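PDB 3L84: transketolase from Campylobacter jejuni, which belongs to the transketolase family of thiamine diphosphate-dependent enzymes, whose chains combine two domains of the thiamine diphosphate-binding fold with a smaller C-terminal domain. Local coordinates for residues A[331-336]-A[345-350]; A[469-474]-A[484-489]; A[473-478]-A[503-508]; A[511-516]-A[558-563]. All coordinates share one frame; numbering follows the deposited sequence.

Interaction 1 (A[331-336]-A[345-350]); sequences PDFKGK and GEILNV
P331 and F333, two ring side chains of the loop before helix 340-354, lie against one flank of that helix, where E346, I347 and V350 receive them without any hydrogen bond across the contact. P331 comes end-on to V350: CD and CG of the pyrrolidine ring both reach V350 CG2, the CD contact measuring 4.0 Å. That methyl, anti to the valine's own carbonyl carbon, faces the proline. I347 crosses the proline at about a right angle and offers CG1 at 4.1 Å from P331 CD.

The phenyl ring of F333 meets the helix with its rim. CZ touches E346 CB at 3.9 Å, with that carbon in the plane of the ring, and CE2 packs on I347 CG1 at 4.0 Å. P331 CB, from the same loop, lies over the rim of one face. With F333 CG beside the backbone N (chi1 -63°), the ring extends to the helix while the main chain turns away through a type II turn from F333 to K336. An Asx turn, D332 OD1 accepting from K334 N at 3.1 Å, also shapes the loop. Beyond this flank, I347 also packs on N479, V480 and W483 of helix 476-488. This is apolar loop-on-helix packing: the loop between helices 314-321 and 340-354 folds back on helix 340-354 of the alpha/beta, thiamine diphosphate-binding-type fold.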
loop_
_atom_site.group_PDB
_atom_site.type_symbol
_atom_site.label_atom_id
_atom_site.label_comp_id
_atom_site.label_asym_id
_atom_site.label_seq_id
_atom_site.Cartn_x
_atom_site.Cartn_y
_atom_site.Cartn_z
ATOM N N PRO A 331 18.286 6.401 27.414
ATOM C CA PRO A 331 18.814 7.771 27.589
ATOM C C PRO A 331 17.859 8.632 28.388
ATOM O O PRO A 331 16.628 8.454 28.300
ATOM C CB PRO A 331 18.914 8.312 26.142
ATOM C CG PRO A 331 18.769 7.071 25.258
ATOM C CD PRO A 331 17.890 6.147 26.014
ATOM N N ASP A 332 18.451 9.591 29.084
ATOM C CA ASP A 332 17.736 10.566 29.880
ATOM C C ASP A 332 17.630 11.833 29.047
ATOM O O ASP A 332 18.565 12.595 28.916
ATOM C CB ASP A 332 18.449 10.834 31.184
ATOM C CG ASP A 332 17.729 11.830 32.052
ATOM O OD1 ASP A 332 16.651 12.329 31.659
ATOM O OD2 ASP A 332 18.239 12.157 33.159
ATOM N N PHE A 333 16.449 12.056 28.498
ATOM C CA PHE A 333 16.191 13.202 27.641
ATOM C C PHE A 333 15.488 14.341 28.350
ATOM O O PHE A 333 15.044 15.309 27.693
ATOM C CB PHE A 333 15.351 12.785 26.426
ATOM C CG PHE A 333 16.029 11.807 25.523
ATOM C CD1 PHE A 333 17.132 12.161 24.786
ATOM C CD2 PHE A 333 15.472 10.563 25.317
ATOM C CE1 PHE A 333 17.702 11.250 23.899
ATOM C CE2 PHE A 333 16.036 9.676 24.442
ATOM C CZ PHE A 333 17.127 10.040 23.716
ATOM N N LYS A 334 15.336 14.242 29.651
ATOM C CA LYS A 334 14.687 15.302 30.405
ATOM C C LYS A 334 15.278 16.681 30.120
ATOM O O LYS A 334 16.440 16.883 30.240
ATOM C CB LYS A 334 14.648 14.991 31.901
ATOM C CG LYS A 334 13.815 15.949 32.658
ATOM C CD LYS A 334 13.700 15.600 34.119
ATOM C CE LYS A 334 12.754 16.550 34.843
ATOM N NZ LYS A 334 12.917 16.345 36.294
ATOM N N GLY A 335 14.425 17.601 29.689
ATOM C CA GLY A 335 14.828 18.973 29.462
ATOM C C GLY A 335 15.566 19.236 28.159
ATOM O O GLY A 335 15.989 20.374 27.907
ATOM N N LYS A 336 15.733 18.206 27.328
ATOM C CA LYS A 336 16.525 18.333 26.111
ATOM C C LYS A 336 15.589 18.506 24.934
ATOM O O LYS A 336 14.774 17.625 24.635
ATOM C CB LYS A 336 17.429 17.105 25.920
ATOM C CG LYS A 336 18.475 16.945 26.977
ATOM C CD LYS A 336 19.506 15.813 26.669
ATOM C CE LYS A 336 20.922 16.150 27.164
ATOM N NZ LYS A 336 21.096 16.081 28.664
ATOM N N GLY A 345 16.327 7.447 17.424
ATOM C CA GLY A 345 17.519 6.797 16.938
ATOM C C GLY A 345 18.450 6.432 18.081
ATOM O O GLY A 345 19.060 5.349 18.079
ATOM N N GLU A 346 18.579 7.313 19.071
ATOM C CA GLU A 346 19.388 6.972 20.234
ATOM C C GLU A 346 18.823 5.794 21.019
ATOM O O GLU A 346 19.565 4.915 21.466
ATOM C CB GLU A 346 19.466 8.191 21.134
ATOM C CG GLU A 346 20.258 9.318 20.507
ATOM C CD GLU A 346 21.602 9.448 21.052
ATOM O OE1 GLU A 346 21.862 10.530 21.632
ATOM O OE2 GLU A 346 22.385 8.468 20.932
ATOM N N ILE A 347 17.504 5.717 21.109
ATOM C CA ILE A 347 16.860 4.592 21.768
ATOM C C ILE A 347 17.117 3.298 20.996
ATOM O O ILE A 347 17.413 2.269 21.588
ATOM C CB ILE A 347 15.368 4.846 21.979
ATOM C CG1 ILE A 347 15.167 6.044 22.923
ATOM C CG2 ILE A 347 14.706 3.584 22.539
ATOM C CD1 ILE A 347 13.731 6.648 22.874
ATOM N N LEU A 348 16.994 3.352 19.676
ATOM C CA LEU A 348 17.242 2.144 18.844
ATOM C C LEU A 348 18.632 1.617 19.085
ATOM O O LEU A 348 18.858 0.396 19.197
ATOM C CB LEU A 348 17.073 2.447 17.370
ATOM C CG LEU A 348 15.661 2.693 16.867
ATOM C CD1 LEU A 348 15.705 3.197 15.410
ATOM C CD2 LEU A 348 14.759 1.468 17.053
ATOM N N ASN A 349 19.599 2.529 19.229
ATOM C CA ASN A 349 20.969 2.112 19.538
ATOM C C ASN A 349 21.120 1.480 20.920
ATOM O O ASN A 349 21.807 0.474 21.043
ATOM C CB ASN A 349 21.913 3.297 19.342
ATOM C CG ASN A 349 22.356 3.441 17.903
ATOM O OD1 ASN A 349 23.379 2.913 17.518
ATOM N ND2 ASN A 349 21.535 4.083 17.080
ATOM N N VAL A 350 20.459 2.008 21.938
ATOM C CA VAL A 350 20.480 1.400 23.266
ATOM C C VAL A 350 19.834 0.016 23.223
ATOM O O VAL A 350 20.343 -0.941 23.812
ATOM C CB VAL A 350 19.744 2.305 24.277
ATOM C CG1 VAL A 350 19.476 1.574 25.589
ATOM C CG2 VAL A 350 20.560 3.590 24.556
#

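Interaction 2 (A[469-474]-A[484-489]); sequences LTFRPA and QIALNA
F471 and L469 project from an edge strand of the six-stranded parallel sheet onto the helix that follows it, the first half of the beta-alpha-beta crossover formed by strand 469-471, helix 476-488 and strand 493-496. The strand and helix segments run nearly antiparallel, at 163°, with their axes 10.5 Å apart, and the side chains that meet across this spacing are all apolar.

The tight part centres on I485. Its CG2 branch, anti to the backbone N, enters near the plane of the F471 ring and approaches CZ to 3.9 Å; the same methyl meets L469 CD1, whose side chain crosses the isoleucine at about a right angle. A486 CB approaches F471 CE2 obliquely at 4.2 Å. L564 of helix 562-566 packs on L469, F471 and I485 alike, and S493 of the neighbouring strand touches F471 and A486, so L469, F471 and A486 are buried.

Toward solvent the helix is different in character. Q484 and N488 are exposed and take no part, and the backbone bonds N488 N to I485 O and A489 N to A486 O are both weak. A489, only partly buried, still gives its methyl to the strand, CB lying 4.1 Å from L469 CD1.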
loop_
_atom_site.group_PDB
_atom_site.type_symbol
_atom_site.label_atom_id
_atom_site.label_comp_id
_atom_site.label_asym_id
_atom_site.label_seq_id
_atom_site.Cartn_x
_atom_site.Cartn_y
_atom_site.Cartn_z
ATOM N N LEU A 469 -0.576 -0.168 18.561
ATOM C CA LEU A 469 -0.411 1.068 19.324
ATOM C C LEU A 469 0.265 2.102 18.435
ATOM O O LEU A 469 1.243 1.771 17.781
ATOM C CB LEU A 469 0.435 0.824 20.559
ATOM C CG LEU A 469 -0.144 -0.174 21.549
ATOM C CD1 LEU A 469 0.806 -0.348 22.738
ATOM C CD2 LEU A 469 -1.539 0.254 22.043
ATOM N N THR A 470 -0.225 3.325 18.412
ATOM C CA THR A 470 0.358 4.342 17.553
ATOM C C THR A 470 0.880 5.430 18.491
ATOM O O THR A 470 0.106 6.263 18.987
ATOM C CB THR A 470 -0.643 4.912 16.555
ATOM O OG1 THR A 470 -1.223 3.802 15.827
ATOM C CG2 THR A 470 0.004 5.862 15.542
ATOM N N PHE A 471 2.179 5.455 18.731
ATOM C CA PHE A 471 2.793 6.438 19.624
ATOM C C PHE A 471 3.261 7.647 18.855
ATOM O O PHE A 471 3.941 7.505 17.836
ATOM C CB PHE A 471 3.979 5.846 20.352
ATOM C CG PHE A 471 3.628 4.776 21.324
ATOM C CD1 PHE A 471 3.075 5.092 22.543
ATOM C CD2 PHE A 471 3.830 3.445 21.012
ATOM C CE1 PHE A 471 2.789 4.099 23.472
ATOM C CE2 PHE A 471 3.527 2.467 21.951
ATOM C CZ PHE A 471 3.011 2.824 23.153
ATOM N N ARG A 472 2.922 8.845 19.314
ATOM C CA ARG A 472 3.384 10.095 18.691
ATOM C C ARG A 472 3.979 10.964 19.813
ATOM O O ARG A 472 3.328 11.876 20.331
ATOM C CB ARG A 472 2.279 10.773 17.926
ATOM C CG ARG A 472 2.687 11.972 17.161
ATOM C CD ARG A 472 1.613 12.464 16.165
ATOM N NE ARG A 472 2.083 13.616 15.374
ATOM C CZ ARG A 472 1.711 14.875 15.511
ATOM N NH1 ARG A 472 0.761 15.252 16.337
ATOM N NH2 ARG A 472 2.280 15.763 14.721
ATOM N N PRO A 473 5.227 10.682 20.210
ATOM C CA PRO A 473 5.784 11.322 21.401
ATOM C C PRO A 473 6.076 12.791 21.168
ATOM O O PRO A 473 6.487 13.193 20.075
ATOM C CB PRO A 473 7.073 10.539 21.654
ATOM C CG PRO A 473 7.432 9.987 20.336
ATOM C CD PRO A 473 6.122 9.628 19.679
ATOM N N ALA A 474 5.858 13.606 22.196
ATOM C CA ALA A 474 6.134 15.021 22.122
ATOM C C ALA A 474 7.567 15.359 22.483
ATOM O O ALA A 474 8.036 16.464 22.144
ATOM C CB ALA A 474 5.195 15.779 23.024
ATOM N N GLN A 484 9.131 1.538 26.415
ATOM C CA GLN A 484 8.956 0.642 27.554
ATOM C C GLN A 484 7.609 -0.066 27.473
ATOM O O GLN A 484 7.504 -1.255 27.733
ATOM C CB GLN A 484 9.171 1.387 28.873
ATOM C CG GLN A 484 10.625 1.820 29.074
ATOM C CD GLN A 484 10.822 2.748 30.237
ATOM O OE1 GLN A 484 10.119 3.731 30.377
ATOM N NE2 GLN A 484 11.838 2.438 31.075
ATOM N N ILE A 485 6.569 0.670 27.092
ATOM C CA ILE A 485 5.262 0.052 26.868
ATOM C C ILE A 485 5.279 -0.894 25.679
ATOM O O ILE A 485 4.781 -2.034 25.778
ATOM C CB ILE A 485 4.183 1.128 26.669
ATOM C CG1 ILE A 485 4.047 2.010 27.910
ATOM C CG2 ILE A 485 2.834 0.482 26.293
ATOM C CD1 ILE A 485 3.496 3.425 27.625
ATOM N N ALA A 486 5.838 -0.461 24.566
ATOM C CA ALA A 486 5.825 -1.281 23.361
ATOM C C ALA A 486 6.515 -2.629 23.562
ATOM O O ALA A 486 6.024 -3.660 23.072
ATOM C CB ALA A 486 6.492 -0.556 22.221
ATOM N N LEU A 487 7.635 -2.660 24.284
ATOM C CA LEU A 487 8.322 -3.936 24.506
ATOM C C LEU A 487 7.535 -4.881 25.365
ATOM O O LEU A 487 7.689 -6.075 25.191
ATOM C CB LEU A 487 9.720 -3.709 25.086
ATOM C CG LEU A 487 10.660 -3.053 24.108
ATOM C CD1 LEU A 487 11.891 -2.568 24.858
ATOM C CD2 LEU A 487 11.127 -3.900 22.955
ATOM N N ASN A 488 6.714 -4.385 26.289
ATOM C CA ASN A 488 5.901 -5.195 27.186
ATOM C C ASN A 488 4.534 -5.533 26.613
ATOM O O ASN A 488 3.825 -6.408 27.117
ATOM C CB ASN A 488 5.704 -4.526 28.558
ATOM C CG ASN A 488 6.917 -4.648 29.494
ATOM O OD1 ASN A 488 7.017 -3.893 30.454
ATOM N ND2 ASN A 488 7.765 -5.614 29.262
ATOM N N ALA A 489 4.135 -4.857 25.538
ATOM C CA ALA A 489 2.807 -5.011 24.960
ATOM C C ALA A 489 2.657 -6.319 24.224
ATOM O O ALA A 489 3.641 -7.002 23.912
ATOM C CB ALA A 489 2.501 -3.865 23.981
#

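Interaction 3 (A[473-478]-A[503-508]); sequences PADGVE and KALNEP
D475 OD2 is gripped by two donors at once: the backbone N of L505 binds it at 3.0 Å in a nearly straight bond (165°), on the anti side of the carboxylate, and a water that also donates to L505 O is the second. The distance from this water to D475 OD2 is 3.1 Å. The other oxygen, OD1, serves the helix. It accepts from E478 N at 2.9 Å, met nearly along its C-O bond, so D475 is the N-cap of helix 476-488. CG sits between the backbone N and the carbonyl carbon (chi1 72°), which lets one carboxylate face both ways, OD1 to the helix start and OD2 to the loop 503-508. A second water ties the segments by donating to A474 O and K503 O.

Around this polar core L505 supplies the apolar cover. Its CB and CG lie close to OD2, and its CD1 packs on A474 CB at 3.9 Å and beside E478 OE2 at 3.5 Å, the glutamate crossing the leucine at about a right angle. E478 OE1 meanwhile accepts from A474 N at 2.8 Å, from above the carboxylate plane, while OE2 is bound by Y518 and S558. V537 and L541 of helix 537-549 pack on L505 as well. With both D475 oxygens engaged by N-H groups and next to a helix N-terminus, the carboxylate is probably held as the anion, a single charge both capping the helix and fastening the interdomain loop to it.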
loop_
_atom_site.group_PDB
_atom_site.type_symbol
_atom_site.label_atom_id
_atom_site.label_comp_id
_atom_site.label_asym_id
_atom_site.label_seq_id
_atom_site.Cartn_x
_atom_site.Cartn_y
_atom_site.Cartn_z
ATOM N N PRO A 473 5.227 10.682 20.210
ATOM C CA PRO A 473 5.784 11.322 21.401
ATOM C C PRO A 473 6.076 12.791 21.168
ATOM O O PRO A 473 6.487 13.193 20.075
ATOM C CB PRO A 473 7.073 10.539 21.654
ATOM C CG PRO A 473 7.432 9.987 20.336
ATOM C CD PRO A 473 6.122 9.628 19.679
ATOM N N ALA A 474 5.858 13.606 22.196
ATOM C CA ALA A 474 6.134 15.021 22.122
ATOM C C ALA A 474 7.567 15.359 22.483
ATOM O O ALA A 474 8.036 16.464 22.144
ATOM C CB ALA A 474 5.195 15.779 23.024
ATOM N N ASP A 475 8.295 14.446 23.089
ATOM C CA ASP A 475 9.698 14.714 23.475
ATOM C C ASP A 475 10.391 13.393 23.684
ATOM O O ASP A 475 9.781 12.335 23.535
ATOM C CB ASP A 475 9.814 15.675 24.695
ATOM C CG ASP A 475 9.412 15.079 26.021
ATOM O OD1 ASP A 475 9.064 13.885 26.115
ATOM O OD2 ASP A 475 9.516 15.836 27.033
ATOM N N GLY A 476 11.664 13.430 24.043
ATOM C CA GLY A 476 12.422 12.229 24.242
ATOM C C GLY A 476 11.975 11.373 25.385
ATOM O O GLY A 476 12.080 10.151 25.315
ATOM N N VAL A 477 11.531 12.003 26.455
ATOM C CA VAL A 477 11.072 11.271 27.613
ATOM C C VAL A 477 9.823 10.444 27.230
ATOM O O VAL A 477 9.722 9.243 27.535
ATOM C CB VAL A 477 10.793 12.199 28.784
ATOM C CG1 VAL A 477 10.093 11.498 29.929
ATOM C CG2 VAL A 477 12.121 12.851 29.259
ATOM N N GLU A 478 8.867 11.074 26.555
ATOM C CA GLU A 478 7.717 10.324 26.078
ATOM C C GLU A 478 8.154 9.190 25.137
ATOM O O GLU A 478 7.556 8.123 25.126
ATOM C CB GLU A 478 6.681 11.222 25.383
ATOM C CG GLU A 478 5.927 12.206 26.262
ATOM C CD GLU A 478 4.680 12.757 25.633
ATOM O OE1 GLU A 478 4.459 12.606 24.402
ATOM O OE2 GLU A 478 3.894 13.391 26.381
ATOM N N LYS A 503 10.160 20.853 21.590
ATOM C CA LYS A 503 10.534 21.363 22.892
ATOM C C LYS A 503 10.306 20.332 23.963
ATOM O O LYS A 503 9.268 19.718 24.078
ATOM C CB LYS A 503 9.730 22.612 23.226
ATOM C CG LYS A 503 9.920 23.762 22.255
ATOM C CD LYS A 503 11.251 24.525 22.410
ATOM C CE LYS A 503 11.576 24.940 23.844
ATOM N NZ LYS A 503 12.791 25.856 23.957
ATOM N N ALA A 504 11.291 20.172 24.813
ATOM C CA ALA A 504 11.138 19.268 25.936
ATOM C C ALA A 504 9.995 19.717 26.849
ATOM O O ALA A 504 9.812 20.916 27.111
ATOM C CB ALA A 504 12.452 19.222 26.726
ATOM N N LEU A 505 9.226 18.761 27.359
ATOM C CA LEU A 505 8.115 19.018 28.252
ATOM C C LEU A 505 8.541 19.060 29.701
ATOM O O LEU A 505 9.584 18.549 30.103
ATOM C CB LEU A 505 7.046 17.912 28.119
ATOM C CG LEU A 505 6.489 17.659 26.732
ATOM C CD1 LEU A 505 5.427 16.550 26.791
ATOM C CD2 LEU A 505 5.914 18.939 26.128
ATOM N N ASN A 506 7.700 19.697 30.498
ATOM C CA ASN A 506 7.800 19.563 31.923
ATOM C C ASN A 506 7.194 18.230 32.369
ATOM O O ASN A 506 6.539 17.537 31.592
ATOM C CB ASN A 506 7.184 20.794 32.609
ATOM C CG ASN A 506 7.975 22.072 32.295
ATOM O OD1 ASN A 506 9.155 22.188 32.644
ATOM N ND2 ASN A 506 7.346 23.012 31.575
ATOM N N GLU A 507 7.386 17.877 33.630
ATOM C CA GLU A 507 6.970 16.563 34.107
ATOM C C GLU A 507 5.437 16.432 34.188
ATOM O O GLU A 507 4.738 17.420 34.349
ATOM C CB GLU A 507 7.637 16.236 35.450
ATOM C CG GLU A 507 9.158 15.946 35.298
ATOM C CD GLU A 507 9.780 15.159 36.449
ATOM O OE1 GLU A 507 10.718 14.340 36.193
ATOM O OE2 GLU A 507 9.342 15.362 37.605
ATOM N N PRO A 508 4.915 15.200 34.076
ATOM C CA PRO A 508 3.475 15.010 34.216
ATOM C C PRO A 508 2.942 15.536 35.561
ATOM O O PRO A 508 3.606 15.406 36.605
ATOM C CB PRO A 508 3.317 13.493 34.147
ATOM C CG PRO A 508 4.526 13.023 33.426
ATOM C CD PRO A 508 5.614 13.920 33.832
HETATM O O HOH W 1 7.201 18.977 22.558
HETATM O O HOH W 2 11.534 16.815 29.211
#

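Interaction 4 (A[511-516]-A[558-563]); sequences GDVKNG and SMPCFE
The backbone of G516, at positive phi (83°), leaves a short 3-10 turn at 513-515 and comes within 4.4 Å, CA to CA, of C561, so that its carbonyl oxygen is directed at the chain just before helix 562-566. C561 N donates to G516 O at 3.0 Å and 169°, in the carbonyl plane and on a lone pair. The same oxygen is wrapped by carbon: P560 CD lies 3.1 Å away, and M559 CA makes a CH...O contact at 3.3 Å.

V513 and P560 form the apolar part. V513 CG1, anti to the backbone N (chi1 175°), touches P560 CG at 3.9 Å, and CG2 meets the same carbon from the other branch, so P560 CG rests against both methyls. The CB of selenomethionine M559 is directed away from 511-516, yet CG comes 3.6 Å from G516 O.

The turn itself is held by D512 and N515. N515 OD1 accepts from D512 N at 2.9 Å, on a lone pair in the carbonyl plane, and also from K514 NZ. D512 OD1 takes the N-H of V513 and a salt bridge from K481 of helix 476-488, which with I485 also packs on V513. C561 is the N-cap of helix 562-566, its SG capping a backbone N. Here the interdomain linker enters the C-terminal domain beside a loop leading from strand 554-558 of its mixed sheet into an N-capped helix.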
loop_
_atom_site.group_PDB
_atom_site.type_symbol
_atom_site.label_atom_id
_atom_site.label_comp_id
_atom_site.label_asym_id
_atom_site.label_seq_id
_atom_site.Cartn_x
_atom_site.Cartn_y
_atom_site.Cartn_z
ATOM N N GLY A 511 -1.273 11.318 35.841
ATOM C CA GLY A 511 -1.163 10.300 34.822
ATOM C C GLY A 511 0.177 10.273 34.124
ATOM O O GLY A 511 1.089 11.056 34.466
ATOM N N ASP A 512 0.362 9.374 33.160
ATOM C CA ASP A 512 1.616 9.337 32.433
ATOM C C ASP A 512 1.360 8.725 31.049
ATOM O O ASP A 512 0.229 8.395 30.687
ATOM C CB ASP A 512 2.714 8.575 33.234
ATOM C CG ASP A 512 4.121 9.126 32.992
ATOM O OD1 ASP A 512 4.413 9.679 31.937
ATOM O OD2 ASP A 512 4.929 9.004 33.957
ATOM N N VAL A 513 2.426 8.491 30.310
ATOM C CA VAL A 513 2.348 7.946 28.966
ATOM C C VAL A 513 1.640 6.600 28.958
ATOM O O VAL A 513 0.886 6.320 28.015
ATOM C CB VAL A 513 3.768 7.854 28.357
ATOM C CG1 VAL A 513 3.761 7.164 26.987
ATOM C CG2 VAL A 513 4.405 9.268 28.212
ATOM N N LYS A 514 1.803 5.791 30.012
ATOM C CA LYS A 514 1.120 4.496 30.146
ATOM C C LYS A 514 -0.395 4.579 30.038
ATOM O O LYS A 514 -1.048 3.576 29.698
ATOM C CB LYS A 514 1.515 3.814 31.480
ATOM C CG LYS A 514 1.001 4.518 32.714
ATOM C CD LYS A 514 1.403 3.863 34.026
ATOM C CE LYS A 514 1.204 4.809 35.179
ATOM N NZ LYS A 514 -0.096 5.526 35.231
ATOM N N ASN A 515 -0.971 5.736 30.371
ATOM C CA ASN A 515 -2.418 5.985 30.264
ATOM C C ASN A 515 -2.857 6.472 28.905
ATOM O O ASN A 515 -4.035 6.731 28.721
ATOM C CB ASN A 515 -2.833 7.012 31.325
ATOM C CG ASN A 515 -2.464 6.584 32.722
ATOM O OD1 ASN A 515 -1.486 7.083 33.325
ATOM N ND2 ASN A 515 -3.208 5.633 33.244
ATOM N N GLY A 516 -1.919 6.645 27.968
ATOM C CA GLY A 516 -2.214 7.140 26.620
ATOM C C GLY A 516 -2.313 8.647 26.509
ATOM O O GLY A 516 -1.791 9.236 25.575
ATOM N N SER A 558 -1.373 15.928 27.121
ATOM C CA SER A 558 -0.555 15.287 26.101
ATOM C C SER A 558 -1.083 13.876 25.851
ATOM O O SER A 558 -1.326 13.126 26.813
ATOM C CB SER A 558 0.910 15.243 26.515
ATOM O OG SER A 558 1.686 14.612 25.481
HETATM N N MSE A 559 -1.309 13.541 24.593
HETATM C CA MSE A 559 -1.848 12.246 24.210
HETATM C C MSE A 559 -0.885 11.537 23.265
HETATM O O MSE A 559 -1.119 11.447 22.042
HETATM C CB MSE A 559 -3.220 12.415 23.555
HETATM C CG MSE A 559 -3.961 11.081 23.305
HETATM SE SE MSE A 559 -5.530 11.214 22.225
HETATM C CE MSE A 559 -4.615 11.744 20.609
ATOM N N PRO A 560 0.174 10.948 23.809
ATOM C CA PRO A 560 1.091 10.197 22.980
ATOM C C PRO A 560 0.485 8.950 22.373
ATOM O O PRO A 560 1.032 8.464 21.387
ATOM C CB PRO A 560 2.245 9.884 23.948
ATOM C CG PRO A 560 1.632 9.958 25.301
ATOM C CD PRO A 560 0.661 11.091 25.199
ATOM N N CYS A 561 -0.582 8.381 22.939
ATOM C CA CYS A 561 -1.172 7.180 22.354
ATOM C C CYS A 561 -2.690 7.153 22.531
ATOM O O CYS A 561 -3.210 6.852 23.599
ATOM C CB CYS A 561 -0.504 5.929 22.907
ATOM S SG CYS A 561 -1.125 4.425 22.112
ATOM N N PHE A 562 -3.406 7.422 21.451
ATOM C CA PHE A 562 -4.895 7.403 21.418
ATOM C C PHE A 562 -5.445 6.048 21.866
ATOM O O PHE A 562 -6.387 5.999 22.679
ATOM C CB PHE A 562 -5.328 7.757 19.983
ATOM C CG PHE A 562 -6.814 7.896 19.747
ATOM C CD1 PHE A 562 -7.399 9.141 19.682
ATOM C CD2 PHE A 562 -7.587 6.811 19.504
ATOM C CE1 PHE A 562 -8.760 9.272 19.409
ATOM C CE2 PHE A 562 -8.969 6.955 19.245
ATOM C CZ PHE A 562 -9.527 8.182 19.232
ATOM N N GLU A 563 -4.875 4.957 21.368
ATOM C CA GLU A 563 -5.401 3.623 21.669
ATOM C C GLU A 563 -5.322 3.302 23.157
ATOM O O GLU A 563 -6.232 2.696 23.717
ATOM C CB GLU A 563 -4.668 2.558 20.869
ATOM C CG GLU A 563 -4.829 2.736 19.382
ATOM C CD GLU A 563 -3.708 3.506 18.669
ATOM O OE1 GLU A 563 -2.974 4.305 19.308
ATOM O OE2 GLU A 563 -3.496 3.215 17.471
#

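How the interactions relate
Along the chain, interaction 1 closes before the other three open; interactions 2 and 3 overlap at P473 and A474, and interaction 4 comes last. Helix 476-488 is common ground: interaction 3 lies at its N-terminal end and interaction 2 at its C-terminal end, their centres 14 Å apart. Interaction 1 joins interaction 3 through the salt bridge K334-E507 and packing of F333 on G476. Interaction 4, whose centre lies 9 Å from that of interaction 2, meets it through probable hydrogen bonds of R472 with P560 and T470 with E563, and reaches interaction 3 through another, E478 with S558. Together the contacts tie the pyrimidine-binding domain to the C-terminal domain and their linker.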